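Local coordinates for putative uncharacterized protein PH0594 (Pyrococcus horikoshii, PDB 4HXG) that forms a self-compartmentalizing hexameric serine protease of the acylaminoacyl peptidase type, which probably releases acylated residues from peptide N-termini, at residues F[380-385]-F[460-465]. The protein carries 1 engineered substitution. Residues are numbered along the deposited sequence; the frame is centred on the assembly and turned at random.
Sequences VIVFVH and IGITGI
One face of the Phe383 ring is met by the methyl of Thr463, a CH-pi contact in which CG2 lies 4.1 Å from the ring centroid and 23° off its normal, displaced toward the CD1-CE1 rim. With chi1 at -170°, OG1 stands anti to the backbone N and CG2 turns to the ring; OG1 is hydrogen-bonded to Ile486 O, on the neighbouring strand 484-488. The same methyl touches Ile381 CG2. On the other face of the sheet, Val382 is flanked by two isoleucines: its CG2 lies 3.8 Å from Ile460 CG2, its CB 4.0 Å from Ile462 CG1. Parallel pairing is established by four backbone hydrogen bonds, beginning with Gly461 N to Val380 O (2.7 Å, 164° at hydrogen) and continuing through Val382 N to Gly461 O, Thr463 N to Val382 O and Val384 N to Thr463 O. Farther along, a water bridges Val384 O and Ile465 N, which are 4.2 Å apart. These are adjacent central strands of the alpha/beta-hydrolase sheet, 378-384 and 459-465, set between strands 409-413 and 484-488. Helix 586-605 packs on the Phe383-Thr463 face through Phe596 and Phe600, and helix 467-478 packs against Ile462 and Val384 on the other.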
loop_
_atom_site.group_PDB
_atom_site.type_symbol
_atom_site.label_atom_id
_atom_site.label_comp_id
_atom_site.label_asym_id
_atom_site.label_seq_id
_atom_site.Cartn_x
_atom_site.Cartn_y
_atom_site.Cartn_z
ATOM N N VAL F 380 28.954 -42.227 -19.317
ATOM C CA VAL F 380 30.045 -41.320 -18.997
ATOM C C VAL F 380 29.744 -39.888 -19.420
ATOM O O VAL F 380 29.246 -39.640 -20.522
ATOM C CB VAL F 380 31.349 -41.760 -19.684
ATOM C CG1 VAL F 380 32.489 -40.806 -19.335
ATOM C CG2 VAL F 380 31.696 -43.191 -19.294
ATOM N N ILE F 381 30.046 -38.948 -18.532
ATOM C CA ILE F 381 29.938 -37.539 -18.855
ATOM C C ILE F 381 31.321 -36.925 -18.827
ATOM O O ILE F 381 32.059 -37.087 -17.853
ATOM C CB ILE F 381 29.037 -36.795 -17.857
ATOM C CG1 ILE F 381 27.628 -37.392 -17.863
ATOM C CG2 ILE F 381 28.981 -35.304 -18.187
ATOM C CD1 ILE F 381 26.687 -36.731 -16.894
ATOM N N VAL F 382 31.665 -36.231 -19.905
ATOM C CA VAL F 382 32.951 -35.570 -20.023
ATOM C C VAL F 382 32.780 -34.076 -19.843
ATOM O O VAL F 382 32.213 -33.420 -20.709
ATOM C CB VAL F 382 33.544 -35.778 -21.422
ATOM C CG1 VAL F 382 34.834 -34.977 -21.572
ATOM C CG2 VAL F 382 33.775 -37.247 -21.688
ATOM N N PHE F 383 33.278 -33.534 -18.737
ATOM C CA PHE F 383 33.227 -32.092 -18.503
ATOM C C PHE F 383 34.439 -31.391 -19.104
ATOM O O PHE F 383 35.554 -31.905 -19.044
ATOM C CB PHE F 383 33.171 -31.778 -17.007
ATOM C CG PHE F 383 31.880 -32.164 -16.342
ATOM C CD1 PHE F 383 30.945 -31.208 -16.024
ATOM C CD2 PHE F 383 31.616 -33.478 -16.019
ATOM C CE1 PHE F 383 29.772 -31.555 -15.406
ATOM C CE2 PHE F 383 30.436 -33.829 -15.400
ATOM C CZ PHE F 383 29.514 -32.868 -15.093
ATOM N N VAL F 384 34.218 -30.207 -19.663
ATOM C CA VAL F 384 35.298 -29.413 -20.234
ATOM C C VAL F 384 35.270 -28.021 -19.638
ATOM O O VAL F 384 34.321 -27.270 -19.849
ATOM C CB VAL F 384 35.160 -29.293 -21.766
ATOM C CG1 VAL F 384 36.225 -28.362 -22.329
ATOM C CG2 VAL F 384 35.247 -30.663 -22.409
ATOM N N HIS F 385 36.315 -27.673 -18.896
ATOM C CA HIS F 385 36.365 -26.378 -18.220
ATOM C C HIS F 385 36.442 -25.178 -19.166
ATOM O O HIS F 385 36.854 -25.296 -20.319
ATOM C CB HIS F 385 37.482 -26.334 -17.164
ATOM C CG HIS F 385 38.875 -26.336 -17.723
ATOM N ND1 HIS F 385 39.376 -25.302 -18.483
ATOM C CD2 HIS F 385 39.888 -27.227 -17.589
ATOM C CE1 HIS F 385 40.630 -25.563 -18.808
ATOM N NE2 HIS F 385 40.965 -26.724 -18.277
ATOM N N ILE F 460 28.636 -41.960 -24.118
ATOM C CA ILE F 460 29.529 -40.947 -23.598
ATOM C C ILE F 460 28.976 -39.612 -24.025
ATOM O O ILE F 460 28.851 -39.341 -25.222
ATOM C CB ILE F 460 30.968 -41.070 -24.154
ATOM C CG1 ILE F 460 31.603 -42.413 -23.786
ATOM C CG2 ILE F 460 31.836 -39.942 -23.620
ATOM C CD1 ILE F 460 33.064 -42.551 -24.241
ATOM N N GLY F 461 28.631 -38.783 -23.046
ATOM C CA GLY F 461 28.191 -37.431 -23.314
ATOM C C GLY F 461 29.294 -36.446 -23.003
ATOM O O GLY F 461 30.301 -36.795 -22.381
ATOM N N ILE F 462 29.092 -35.205 -23.423
ATOM C CA ILE F 462 30.055 -34.144 -23.179
ATOM C C ILE F 462 29.293 -32.858 -22.857
ATOM O O ILE F 462 28.255 -32.577 -23.452
ATOM C CB ILE F 462 30.998 -33.960 -24.396
ATOM C CG1 ILE F 462 32.186 -33.063 -24.044
ATOM C CG2 ILE F 462 30.237 -33.433 -25.609
ATOM C CD1 ILE F 462 33.231 -32.959 -25.157
ATOM N N THR F 463 29.785 -32.097 -21.887
ATOM C CA THR F 463 29.127 -30.848 -21.514
ATOM C C THR F 463 30.142 -29.831 -21.002
ATOM O O THR F 463 31.181 -30.200 -20.450
ATOM C CB THR F 463 28.023 -31.070 -20.448
ATOM O OG1 THR F 463 27.248 -29.870 -20.288
ATOM C CG2 THR F 463 28.638 -31.484 -19.112
ATOM N N GLY F 464 29.836 -28.552 -21.193
ATOM C CA GLY F 464 30.743 -27.500 -20.781
ATOM C C GLY F 464 30.105 -26.130 -20.824
ATOM O O GLY F 464 29.139 -25.909 -21.548
ATOM N N ILE F 465 30.666 -25.207 -20.047
ATOM C CA ILE F 465 30.207 -23.825 -19.999
ATOM C C ILE F 465 31.288 -22.928 -20.585
ATOM O O ILE F 465 32.476 -23.204 -20.431
ATOM C CB ILE F 465 29.936 -23.395 -18.539
ATOM C CG1 ILE F 465 28.864 -24.286 -17.903
ATOM C CG2 ILE F 465 29.530 -21.932 -18.465
ATOM C CD1 ILE F 465 28.927 -24.327 -16.391
HETATM O O HOH W 1 32.505 -25.964 -18.153
#